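Local coordinates for angiopoietin-related protein 3 (Homo sapiens, PDB 6EUA) that raises plasma triglycerides by inhibiting lipoprotein lipase and, through the fibrinogen-like C-terminal domain described here, mediates endothelial cell adhesion, at residues E79-L82 against K86-S89; L51-I56 against Q60-T65; G168-D173 against T214-H219; M26-I29 against Q35-H38. One frame throughout, in Å; residues are numbered along the deposited sequence.

Contact 1 of 4, residues E79-L82 against K86-S89; sequences EFWL and KIYS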
loop_
_atom_site.group_PDB
_atom_site.type_symbol
_atom_site.label_atom_id
_atom_site.label_comp_id
_atom_site.label_asym_id
_atom_site.label_seq_id
_atom_site.Cartn_x
_atom_site.Cartn_y
_atom_site.Cartn_z
ATOM N N GLU A 79 -0.403 10.356 0.426
ATOM C CA GLU A 79 -0.184 11.664 -0.168
ATOM C C GLU A 79 1.305 11.888 -0.394
ATOM O O GLU A 79 2.109 11.661 0.512
ATOM C CB GLU A 79 -0.758 12.768 0.715
ATOM C CG GLU A 79 -2.202 12.586 1.125
ATOM C CD GLU A 79 -2.723 13.830 1.838
ATOM O OE1 GLU A 79 -2.072 14.262 2.813
ATOM O OE2 GLU A 79 -3.737 14.405 1.386
ATOM N N PHE A 80 1.665 12.340 -1.595
ATOM C CA PHE A 80 3.072 12.480 -1.938
ATOM C C PHE A 80 3.225 13.427 -3.119
ATOM O O PHE A 80 2.275 13.712 -3.858
ATOM C CB PHE A 80 3.716 11.126 -2.286
ATOM C CG PHE A 80 3.367 10.641 -3.653
ATOM C CD1 PHE A 80 2.235 9.868 -3.853
ATOM C CD2 PHE A 80 4.152 10.981 -4.752
ATOM C CE1 PHE A 80 1.893 9.431 -5.130
ATOM C CE2 PHE A 80 3.816 10.560 -6.023
ATOM C CZ PHE A 80 2.680 9.779 -6.215
ATOM N N TRP A 81 4.473 13.851 -3.314
ATOM C CA TRP A 81 4.929 14.582 -4.489
ATOM C C TRP A 81 6.182 13.883 -4.993
ATOM O O TRP A 81 7.134 13.700 -4.228
ATOM C CB TRP A 81 5.235 16.034 -4.135
ATOM C CG TRP A 81 5.947 16.756 -5.231
ATOM C CD1 TRP A 81 7.283 17.008 -5.320
ATOM C CD2 TRP A 81 5.348 17.328 -6.395
ATOM N NE1 TRP A 81 7.553 17.706 -6.471
ATOM C CE2 TRP A 81 6.379 17.924 -7.146
ATOM C CE3 TRP A 81 4.035 17.399 -6.873
ATOM C CZ2 TRP A 81 6.141 18.589 -8.343
ATOM C CZ3 TRP A 81 3.805 18.050 -8.074
ATOM C CH2 TRP A 81 4.855 18.635 -8.792
ATOM N N LEU A 82 6.181 13.464 -6.258
ATOM C CA LEU A 82 7.233 12.553 -6.702
ATOM C C LEU A 82 8.617 13.208 -6.649
ATOM O O LEU A 82 9.608 12.555 -6.290
ATOM C CB LEU A 82 6.931 12.050 -8.105
ATOM C CG LEU A 82 7.996 11.072 -8.629
ATOM C CD1 LEU A 82 8.094 9.823 -7.741
ATOM C CD2 LEU A 82 7.678 10.685 -10.070
ATOM N N LYS A 86 12.912 13.805 -10.321
ATOM C CA LYS A 86 12.449 12.505 -10.786
ATOM C C LYS A 86 11.457 12.643 -11.940
ATOM O O LYS A 86 11.521 11.875 -12.910
ATOM C CB LYS A 86 11.849 11.729 -9.619
ATOM C CG LYS A 86 12.916 11.176 -8.672
ATOM C CD LYS A 86 12.277 10.379 -7.547
ATOM C CE LYS A 86 13.313 9.889 -6.549
ATOM N NZ LYS A 86 14.119 10.999 -6.034
ATOM N N ILE A 87 10.560 13.638 -11.879
ATOM C CA ILE A 87 9.615 13.839 -12.982
ATOM C C ILE A 87 10.365 14.171 -14.261
ATOM O O ILE A 87 10.049 13.648 -15.338
ATOM C CB ILE A 87 8.585 14.935 -12.646
ATOM C CG1 ILE A 87 7.698 14.495 -11.497
ATOM C CG2 ILE A 87 7.718 15.254 -13.867
ATOM C CD1 ILE A 87 7.274 15.649 -10.614
ATOM N N TYR A 88 11.371 15.053 -14.165
ATOM C CA TYR A 88 12.129 15.421 -15.355
ATOM C C TYR A 88 12.910 14.230 -15.887
ATOM O O TYR A 88 13.044 14.081 -17.108
ATOM C CB TYR A 88 13.065 16.613 -15.079
ATOM C CG TYR A 88 13.812 17.046 -16.323
ATOM C CD1 TYR A 88 13.180 17.799 -17.303
ATOM C CD2 TYR A 88 15.134 16.663 -16.543
ATOM C CE1 TYR A 88 13.836 18.171 -18.464
ATOM C CE2 TYR A 88 15.807 17.036 -17.708
ATOM C CZ TYR A 88 15.147 17.793 -18.664
ATOM O OH TYR A 88 15.785 18.177 -19.825
ATOM N N SER A 89 13.406 13.361 -14.992
ATOM C CA SER A 89 14.085 12.145 -15.435
ATOM C C SER A 89 13.173 11.298 -16.315
ATOM O O SER A 89 13.625 10.666 -17.279
ATOM C CB SER A 89 14.545 11.330 -14.228
ATOM O OG SER A 89 15.738 11.857 -13.705
#

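Contact 2 of 4, residues L51-I56 against Q60-T65; sequences LIQHRI and QNFNET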
loop_
_atom_site.group_PDB
_atom_site.type_symbol
_atom_site.label_atom_id
_atom_site.label_comp_id
_atom_site.label_asym_id
_atom_site.label_seq_id
_atom_site.Cartn_x
_atom_site.Cartn_y
_atom_site.Cartn_z
ATOM N N LEU A 51 1.889 8.144 -11.592
ATOM C CA LEU A 51 1.294 9.107 -10.665
ATOM C C LEU A 51 2.396 9.980 -10.073
ATOM O O LEU A 51 3.314 9.462 -9.434
ATOM C CB LEU A 51 0.534 8.384 -9.554
ATOM C CG LEU A 51 -0.217 9.173 -8.477
ATOM C CD1 LEU A 51 -1.283 10.105 -9.094
ATOM C CD2 LEU A 51 -0.877 8.213 -7.509
ATOM N N ILE A 52 2.329 11.299 -10.283
ATOM C CA ILE A 52 3.373 12.183 -9.770
ATOM C C ILE A 52 2.919 13.016 -8.573
ATOM O O ILE A 52 3.778 13.569 -7.870
ATOM C CB ILE A 52 3.945 13.099 -10.873
ATOM C CG1 ILE A 52 2.864 14.043 -11.421
ATOM C CG2 ILE A 52 4.573 12.244 -11.991
ATOM C CD1 ILE A 52 3.429 15.267 -12.140
ATOM N N GLN A 53 1.615 13.103 -8.299
ATOM C CA GLN A 53 1.124 13.844 -7.148
ATOM C C GLN A 53 -0.178 13.195 -6.696
ATOM O O GLN A 53 -0.993 12.786 -7.527
ATOM C CB GLN A 53 0.899 15.334 -7.482
ATOM C CG GLN A 53 0.438 16.203 -6.296
ATOM C CD GLN A 53 -1.062 16.461 -6.250
ATOM O OE1 GLN A 53 -1.871 15.595 -6.584
ATOM N NE2 GLN A 53 -1.439 17.652 -5.801
ATOM N N HIS A 54 -0.389 13.139 -5.384
ATOM C CA HIS A 54 -1.602 12.542 -4.834
ATOM C C HIS A 54 -1.939 13.225 -3.522
ATOM O O HIS A 54 -1.097 13.273 -2.620
ATOM C CB HIS A 54 -1.438 11.034 -4.602
ATOM C CG HIS A 54 -2.734 10.308 -4.439
ATOM N ND1 HIS A 54 -3.957 10.917 -4.627
ATOM C CD2 HIS A 54 -3.005 9.023 -4.099
ATOM C CE1 HIS A 54 -4.924 10.038 -4.419
ATOM N NE2 HIS A 54 -4.372 8.883 -4.094
ATOM N N ARG A 55 -3.161 13.749 -3.414
ATOM C CA ARG A 55 -3.614 14.359 -2.176
ATOM C C ARG A 55 -4.990 13.806 -1.847
ATOM O O ARG A 55 -5.809 13.609 -2.744
ATOM C CB ARG A 55 -3.637 15.874 -2.302
ATOM C CG ARG A 55 -2.259 16.527 -2.265
ATOM C CD ARG A 55 -2.491 18.010 -2.204
ATOM N NE ARG A 55 -2.386 18.529 -0.848
ATOM C CZ ARG A 55 -2.203 19.812 -0.563
ATOM N NH1 ARG A 55 -2.167 20.717 -1.538
ATOM N NH2 ARG A 55 -2.105 20.190 0.695
ATOM N N ILE A 56 -5.236 13.548 -0.563
ATOM C CA ILE A 56 -6.398 12.777 -0.124
ATOM C C ILE A 56 -7.166 13.565 0.921
ATOM O O ILE A 56 -8.352 13.855 0.740
ATOM C CB ILE A 56 -5.971 11.408 0.446
ATOM C CG1 ILE A 56 -5.455 10.496 -0.652
ATOM C CG2 ILE A 56 -7.117 10.765 1.185
ATOM C CD1 ILE A 56 -4.644 9.323 -0.099
ATOM N N GLN A 60 -0.689 15.442 4.824
ATOM C CA GLN A 60 0.684 15.748 4.458
ATOM C C GLN A 60 0.820 17.249 4.223
ATOM O O GLN A 60 0.023 17.837 3.483
ATOM C CB GLN A 60 1.078 14.953 3.211
ATOM C CG GLN A 60 2.409 15.334 2.639
ATOM C CD GLN A 60 3.534 15.096 3.629
ATOM O OE1 GLN A 60 4.325 15.995 3.900
ATOM N NE2 GLN A 60 3.596 13.894 4.180
ATOM N N ASN A 61 1.807 17.875 4.871
ATOM C CA ASN A 61 2.083 19.292 4.633
ATOM C C ASN A 61 2.749 19.466 3.272
ATOM O O ASN A 61 3.852 18.957 3.052
ATOM C CB ASN A 61 2.975 19.857 5.739
ATOM C CG ASN A 61 3.059 21.391 5.713
ATOM O OD1 ASN A 61 2.691 22.031 4.730
ATOM N ND2 ASN A 61 3.525 21.974 6.811
ATOM N N PHE A 62 2.098 20.191 2.358
ATOM C CA PHE A 62 2.689 20.427 1.048
ATOM C C PHE A 62 3.453 21.750 0.953
ATOM O O PHE A 62 3.966 22.080 -0.123
ATOM C CB PHE A 62 1.611 20.346 -0.050
ATOM C CG PHE A 62 1.433 18.961 -0.601
ATOM C CD1 PHE A 62 1.033 17.931 0.228
ATOM C CD2 PHE A 62 1.708 18.676 -1.936
ATOM C CE1 PHE A 62 0.894 16.644 -0.253
ATOM C CE2 PHE A 62 1.571 17.380 -2.426
ATOM C CZ PHE A 62 1.157 16.365 -1.581
ATOM N N ASN A 63 3.557 22.515 2.038
ATOM C CA ASN A 63 4.319 23.761 1.993
ATOM C C ASN A 63 5.800 23.492 2.257
ATOM O O ASN A 63 6.389 23.955 3.230
ATOM C CB ASN A 63 3.768 24.776 2.981
ATOM C CG ASN A 63 4.348 26.145 2.766
ATOM O OD1 ASN A 63 4.773 26.478 1.659
ATOM N ND2 ASN A 63 4.389 26.948 3.819
ATOM N N GLU A 64 6.401 22.750 1.337
ATOM C CA GLU A 64 7.739 22.206 1.504
ATOM C C GLU A 64 8.777 23.086 0.818
ATOM O O GLU A 64 8.466 23.986 0.026
ATOM C CB GLU A 64 7.805 20.775 0.955
ATOM C CG GLU A 64 7.381 19.711 1.955
ATOM C CD GLU A 64 8.413 19.494 3.055
ATOM O OE1 GLU A 64 8.092 18.776 4.025
ATOM O OE2 GLU A 64 9.544 20.033 2.959
ATOM N N THR A 65 10.034 22.796 1.136
ATOM C CA THR A 65 11.168 23.532 0.611
ATOM C C THR A 65 11.378 23.206 -0.859
ATOM O O THR A 65 10.871 22.202 -1.391
ATOM C CB THR A 65 12.445 23.172 1.368
ATOM O OG1 THR A 65 12.489 21.752 1.585
ATOM C CG2 THR A 65 12.480 23.880 2.708
HETATM O O HOH W 1 -0.540 21.988 2.693
HETATM O O HOH W 2 -2.116 16.901 1.677
#

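Contact 3 of 4, residues G168-D173 against T214-H219; sequences GWWWHD and TKMLIH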
loop_
_atom_site.group_PDB
_atom_site.type_symbol
_atom_site.label_atom_id
_atom_site.label_comp_id
_atom_site.label_asym_id
_atom_site.label_seq_id
_atom_site.Cartn_x
_atom_site.Cartn_y
_atom_site.Cartn_z
ATOM N N GLY A 168 4.487 24.361 -3.523
ATOM C CA GLY A 168 5.268 24.501 -4.744
ATOM C C GLY A 168 4.398 24.275 -5.969
ATOM O O GLY A 168 3.720 23.254 -6.080
ATOM N N TRP A 169 4.442 25.235 -6.898
ATOM C CA TRP A 169 3.541 25.222 -8.046
ATOM C C TRP A 169 4.140 26.023 -9.193
ATOM O O TRP A 169 5.074 26.808 -9.011
ATOM C CB TRP A 169 2.154 25.789 -7.688
ATOM C CG TRP A 169 1.066 25.403 -8.660
ATOM C CD1 TRP A 169 0.272 26.248 -9.426
ATOM C CD2 TRP A 169 0.643 24.071 -8.973
ATOM N NE1 TRP A 169 -0.601 25.508 -10.186
ATOM C CE2 TRP A 169 -0.398 24.172 -9.923
ATOM C CE3 TRP A 169 1.044 22.795 -8.539
ATOM C CZ2 TRP A 169 -1.039 23.045 -10.448
ATOM C CZ3 TRP A 169 0.391 21.673 -9.050
ATOM C CH2 TRP A 169 -0.630 21.807 -9.997
ATOM N N TRP A 170 3.571 25.819 -10.381
ATOM C CA TRP A 170 3.991 26.513 -11.593
ATOM C C TRP A 170 3.140 27.765 -11.785
ATOM O O TRP A 170 1.912 27.705 -11.666
ATOM C CB TRP A 170 3.853 25.596 -12.809
ATOM C CG TRP A 170 4.806 24.398 -12.887
ATOM C CD1 TRP A 170 6.088 24.390 -13.392
ATOM C CD2 TRP A 170 4.535 23.048 -12.479
ATOM N NE1 TRP A 170 6.621 23.123 -13.321
ATOM C CE2 TRP A 170 5.691 22.280 -12.771
ATOM C CE3 TRP A 170 3.429 22.412 -11.901
ATOM C CZ2 TRP A 170 5.774 20.912 -12.499
ATOM C CZ3 TRP A 170 3.503 21.046 -11.639
ATOM C CH2 TRP A 170 4.677 20.314 -11.929
ATOM N N TRP A 171 3.786 28.892 -12.090
ATOM C CA TRP A 171 3.092 30.172 -12.102
ATOM C C TRP A 171 3.481 30.988 -13.323
ATOM O O TRP A 171 4.556 30.818 -13.900
ATOM C CB TRP A 171 3.382 30.997 -10.837
ATOM C CG TRP A 171 2.823 30.376 -9.577
ATOM C CD1 TRP A 171 3.534 29.789 -8.560
ATOM C CD2 TRP A 171 1.440 30.273 -9.206
ATOM N NE1 TRP A 171 2.677 29.332 -7.583
ATOM C CE2 TRP A 171 1.388 29.612 -7.955
ATOM C CE3 TRP A 171 0.240 30.661 -9.815
ATOM C CZ2 TRP A 171 0.185 29.334 -7.305
ATOM C CZ3 TRP A 171 -0.955 30.398 -9.158
ATOM C CH2 TRP A 171 -0.972 29.741 -7.916
ATOM N N HIS A 172 2.567 31.879 -13.700
ATOM C CA HIS A 172 2.808 32.954 -14.648
ATOM C C HIS A 172 2.113 34.183 -14.072
ATOM O O HIS A 172 1.319 34.074 -13.135
ATOM C CB HIS A 172 2.279 32.573 -16.037
ATOM C CG HIS A 172 2.132 33.719 -16.987
ATOM N ND1 HIS A 172 1.041 33.842 -17.818
ATOM C CD2 HIS A 172 2.964 34.737 -17.305
ATOM C CE1 HIS A 172 1.179 34.920 -18.567
ATOM N NE2 HIS A 172 2.333 35.488 -18.267
ATOM N N ASP A 173 2.440 35.364 -14.615
ATOM C CA ASP A 173 1.852 36.625 -14.160
ATOM C C ASP A 173 0.332 36.575 -14.051
ATOM O O ASP A 173 -0.253 37.307 -13.245
ATOM C CB ASP A 173 2.241 37.768 -15.106
ATOM C CG ASP A 173 3.648 37.632 -15.654
ATOM O OD1 ASP A 173 3.821 37.725 -16.889
ATOM O OD2 ASP A 173 4.582 37.435 -14.853
ATOM N N THR A 214 -6.779 15.161 -5.039
ATOM C CA THR A 214 -6.192 15.407 -6.348
ATOM C C THR A 214 -5.281 14.256 -6.745
ATOM O O THR A 214 -4.671 13.606 -5.894
ATOM C CB THR A 214 -5.359 16.733 -6.389
ATOM O OG1 THR A 214 -4.189 16.619 -5.549
ATOM C CG2 THR A 214 -6.209 17.925 -5.943
ATOM N N LYS A 215 -5.186 14.027 -8.054
ATOM C CA LYS A 215 -4.134 13.213 -8.643
ATOM C C LYS A 215 -3.572 13.962 -9.836
ATOM O O LYS A 215 -4.323 14.567 -10.606
ATOM C CB LYS A 215 -4.639 11.848 -9.122
ATOM C CG LYS A 215 -4.915 10.814 -8.032
ATOM C CD LYS A 215 -5.585 9.598 -8.647
ATOM C CE LYS A 215 -5.967 8.555 -7.608
ATOM N NZ LYS A 215 -5.929 7.176 -8.166
ATOM N N MET A 216 -2.257 13.900 -10.004
ATOM C CA MET A 216 -1.596 14.337 -11.226
ATOM C C MET A 216 -0.870 13.141 -11.823
ATOM O O MET A 216 -0.093 12.476 -11.127
ATOM C CB MET A 216 -0.635 15.497 -10.947
ATOM C CG MET A 216 -1.309 16.637 -10.162
ATOM S SD MET A 216 -0.247 18.078 -9.927
ATOM C CE MET A 216 -0.016 18.554 -11.634
ATOM N N LEU A 217 -1.133 12.864 -13.106
ATOM C CA LEU A 217 -0.668 11.649 -13.765
ATOM C C LEU A 217 -0.066 11.969 -15.129
ATOM O O LEU A 217 -0.627 12.768 -15.879
ATOM C CB LEU A 217 -1.822 10.652 -13.950
ATOM C CG LEU A 217 -2.441 10.161 -12.636
ATOM C CD1 LEU A 217 -3.915 10.527 -12.568
ATOM C CD2 LEU A 217 -2.216 8.664 -12.470
ATOM N N ILE A 218 1.037 11.299 -15.483
ATOM C CA ILE A 218 1.678 11.529 -16.777
ATOM C C ILE A 218 1.911 10.213 -17.509
ATOM O O ILE A 218 2.023 9.145 -16.896
ATOM C CB ILE A 218 3.015 12.297 -16.648
ATOM C CG1 ILE A 218 4.100 11.413 -16.014
ATOM C CG2 ILE A 218 2.817 13.588 -15.861
ATOM C CD1 ILE A 218 5.440 12.145 -15.838
ATOM N N HIS A 219 1.986 10.301 -18.838
ATOM C CA HIS A 219 2.435 9.182 -19.661
ATOM C C HIS A 219 2.961 9.725 -20.984
ATOM O O HIS A 219 2.558 10.818 -21.400
ATOM C CB HIS A 219 1.310 8.148 -19.873
ATOM C CG HIS A 219 0.244 8.554 -20.848
ATOM N ND1 HIS A 219 0.471 8.696 -22.201
ATOM C CD2 HIS A 219 -1.080 8.782 -20.668
ATOM C CE1 HIS A 219 -0.658 9.025 -22.805
ATOM N NE2 HIS A 219 -1.613 9.089 -21.896
#

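Contact 4 of 4, residues M26-I29 against Q35-H38; sequences MYAI and QVFH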
loop_
_atom_site.group_PDB
_atom_site.type_symbol
_atom_site.label_atom_id
_atom_site.label_comp_id
_atom_site.label_asym_id
_atom_site.label_seq_id
_atom_site.Cartn_x
_atom_site.Cartn_y
_atom_site.Cartn_z
ATOM N N MET A 26 2.887 0.086 -6.587
ATOM C CA MET A 26 4.229 0.645 -6.440
ATOM C C MET A 26 5.244 -0.206 -7.199
ATOM O O MET A 26 5.290 -1.431 -7.027
ATOM C CB MET A 26 4.596 0.724 -4.950
ATOM C CG MET A 26 5.989 1.331 -4.621
ATOM S SD MET A 26 6.405 1.411 -2.846
ATOM C CE MET A 26 6.184 -0.301 -2.359
ATOM N N TYR A 27 6.070 0.444 -8.023
ATOM C CA TYR A 27 7.028 -0.262 -8.871
ATOM C C TYR A 27 8.350 0.499 -8.912
ATOM O O TYR A 27 8.370 1.727 -8.804
ATOM C CB TYR A 27 6.508 -0.425 -10.309
ATOM C CG TYR A 27 5.263 -1.281 -10.477
ATOM C CD1 TYR A 27 5.356 -2.663 -10.584
ATOM C CD2 TYR A 27 3.998 -0.702 -10.553
ATOM C CE1 TYR A 27 4.222 -3.451 -10.742
ATOM C CE2 TYR A 27 2.858 -1.484 -10.712
ATOM C CZ TYR A 27 2.975 -2.855 -10.810
ATOM O OH TYR A 27 1.841 -3.632 -10.963
ATOM N N ALA A 28 9.455 -0.236 -9.081
ATOM C CA ALA A 28 10.759 0.369 -9.350
ATOM C C ALA A 28 10.902 0.683 -10.838
ATOM O O ALA A 28 10.581 -0.153 -11.688
ATOM C CB ALA A 28 11.900 -0.555 -8.907
ATOM N N ILE A 29 11.379 1.889 -11.153
ATOM C CA ILE A 29 11.705 2.254 -12.526
ATOM C C ILE A 29 13.099 2.868 -12.531
ATOM O O ILE A 29 13.655 3.226 -11.492
ATOM C CB ILE A 29 10.687 3.239 -13.156
ATOM C CG1 ILE A 29 10.695 4.585 -12.400
ATOM C CG2 ILE A 29 9.294 2.622 -13.218
ATOM C CD1 ILE A 29 9.968 5.720 -13.122
ATOM N N GLN A 35 19.287 7.130 -11.345
ATOM C CA GLN A 35 19.201 6.110 -10.310
ATOM C C GLN A 35 17.829 5.426 -10.328
ATOM O O GLN A 35 16.836 5.979 -10.815
ATOM C CB GLN A 35 19.455 6.764 -8.960
ATOM C CG GLN A 35 18.796 8.150 -8.915
ATOM C CD GLN A 35 18.473 8.641 -7.523
ATOM O OE1 GLN A 35 19.352 9.110 -6.803
ATOM N NE2 GLN A 35 17.200 8.575 -7.151
ATOM N N VAL A 36 17.786 4.201 -9.790
ATOM C CA VAL A 36 16.523 3.507 -9.562
ATOM C C VAL A 36 15.711 4.281 -8.536
ATOM O O VAL A 36 16.247 4.763 -7.530
ATOM C CB VAL A 36 16.764 2.068 -9.065
ATOM C CG1 VAL A 36 15.441 1.415 -8.685
ATOM C CG2 VAL A 36 17.529 1.235 -10.092
ATOM N N PHE A 37 14.415 4.429 -8.791
ATOM C CA PHE A 37 13.514 4.956 -7.780
ATOM C C PHE A 37 12.125 4.356 -7.989
ATOM O O PHE A 37 11.829 3.771 -9.033
ATOM C CB PHE A 37 13.487 6.496 -7.781
ATOM C CG PHE A 37 12.993 7.121 -9.062
ATOM C CD1 PHE A 37 11.648 7.369 -9.253
ATOM C CD2 PHE A 37 13.884 7.527 -10.042
ATOM C CE1 PHE A 37 11.185 7.965 -10.437
ATOM C CE2 PHE A 37 13.441 8.147 -11.226
ATOM C CZ PHE A 37 12.092 8.362 -11.420
ATOM N N HIS A 38 11.279 4.501 -6.973
ATOM C CA HIS A 38 9.969 3.867 -6.967
ATOM C C HIS A 38 8.885 4.870 -7.314
ATOM O O HIS A 38 8.937 6.027 -6.887
ATOM C CB HIS A 38 9.665 3.228 -5.611
ATOM C CG HIS A 38 10.562 2.079 -5.297
ATOM N ND1 HIS A 38 10.165 0.766 -5.430
ATOM C CD2 HIS A 38 11.859 2.046 -4.914
ATOM C CE1 HIS A 38 11.175 -0.028 -5.116
ATOM N NE2 HIS A 38 12.213 0.722 -4.795
#

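Contact 1 of 4, residues E79-L82 against K86-S89
W81 meets the tip of I87 with the six-membered part of its indole, CZ2 of W81 lying 3.9 Å from CD1 of I87. The methyl stands 3.8 Å above the indole plane, displaced toward the rim. The two side chains cross at about a right angle. CG1 of I87 lies beside the backbone N (chi1 -66°), and from there CD1 extends to the indole. Along the same branch, CG1 of I87 meets CD2 of L82 at 4.1 Å. L82 also covers the base of K86, where CG of L82 is 4.0 Å from CB of K86. Farther out, CD of K86 passes 3.7 Å from the carbonyl O of L82. This is a strand-to-helix junction of the fibrinogen C-terminal domain: the short strand 80-81 turns within a few residues into helix 84-91, and the first turn of the helix packs on the strand end. No hydrogen bond joins the two segments; the contact is mostly between apolar groups. The polar ends bond elsewhere. NE1 of W81 donates to the carbonyl of Y69, and NZ of K86 bonds to Y71 O and to G20 O of the second subunit.

Contact 2 of 4, residues L51-I56 against Q60-T65
R55 and F62 lie flat on each other. The guanidinium and ring planes are only 17° apart, with centres 4.2 Å from each other in an off-centre cation-pi contact. The two side chains run past one another in opposite directions, and the arginine touches the ring from CG to the guanidinium. CG of R55 sits over the ring face in a CH-pi contact, 3.5 Å from CZ of F62. Farther along, NE of R55 is 3.6 Å from CD1 of F62, and CZ of R55 is 3.7 Å from CG of F62. The bend at chi3 (99°) turns the guanidinium flat over the ring. Q53 adds a lighter touch, its CG 4.2 Å from CE2 of F62. R55 ends the strand 47-55, and F62 belongs to the loop that leads to helix 66-71, so the stack ties this loop of the fibrinogen-like domain back to its central sheet. One water joins NE of R55 to the carbonyl O of Q60. Another accepts from F62 N and, weakly, from NH2 of R55. NH1 of R55 bonds to the carbonyls of L180 and G182. Held by these partners, the guanidinium is probably hindered from turning, and its positive charge lies over the ring's pi electrons.

Contact 3 of 4, residues G168-D173 against T214-H219
M216 sets its CG beside the backbone N (chi1 -51°), and a bend at chi3 (63°) curls the methyl CE back toward two indoles. W169 answers with CG anti to its own N (chi1 -161°), which carries the six-membered ring out to the sulfur. SD of M216 lies at the edge of that ring, in its plane, 3.7 Å from CH2 of W169. This is a Met-aromatic contact of the edge type. CE of M216 is equally near, 3.7 Å from CH2 of W169. CE of M216 also approaches W170, 4.3 Å from CZ3 of W170. The methionine end is thus met by neighbouring tryptophans, and CE3 of W170 lies over one face of the W169 indole. A valine in place of W169 would probably leave the sulfur of M216 without its aromatic edge and open a gap beside W170. All three residues are buried, near the centre of the chain. W169 and W170 lie on strand 169-171, which pairs with strand 147-149 in a small separate sheet. M216 projects from strand 213-220 of the main sheet of the fibrinogen fold, between strands 47-55 and 96-104. Helix 84-91 lies close by, with L84 against W170 and I90 and V91 against I218.

Contact 4 of 4, residues M26-I29 against Q35-H38
The antiparallel hairpin of strands 25-29 and 37-44 forms one edge of the main sheet, and this contact is its end near the connecting loop. I29 and F37 make a hydrogen-bonded pair. I29 N donates to F37 O at 2.9 Å, almost straight (177°), and F37 N donates to I29 O at 3.1 Å. Next to it, A28 and H38 form a non-hydrogen-bonded pair, where CA of H38 comes within 3.2 Å of Y27 O. On one face, the methyl of A28 lies over the imidazole of H38, and CB of A28 is 3.9 Å from CE1 of H38. On the other, CG1 of I29 and CG of F37 each take the crowded position between N and carbonyl carbon (chi1 64° and 62°). There CG1 of I29 lies over the F37 ring, and CD1 of I29 is 3.7 Å from CE1 of F37. A glycine in place of I29 would probably uncover the F37 ring face and leave a gap toward I16 and I90. H38 N bonds to E21 of the second subunit, and the imidazole meets Y27 of that subunit edge-to-face; this chain's Y27 meets H38 of the third subunit likewise. The hairpin thus combines backbone pairing and apolar packing within the chain with polar and aromatic contacts between subunits.

In the fold
All four contacts lie in one fibrinogen C-terminal domain. Along the chain they open in the order contact 4, contact 2, contact 1, contact 3, and the segments of contact 3 are the farthest apart in sequence. Each reaches the same antiparallel sheet. Strand 47-55 of contact 2 pairs with strand 80-81 of contact 1 and strand 213-220 of contact 3, and contacts 1, 2 and 3 have centres 10 to 11 Å apart. E79 bonds to I56 N and Q60 N, while W81 packs on W170. Contact 4 lies about 18 and 21 Å from contacts 2 and 3, centre to centre. It touches contact 1 through F37 and K86. Through contact 1, the hairpin at the subunit interface touches the buried part of the domain.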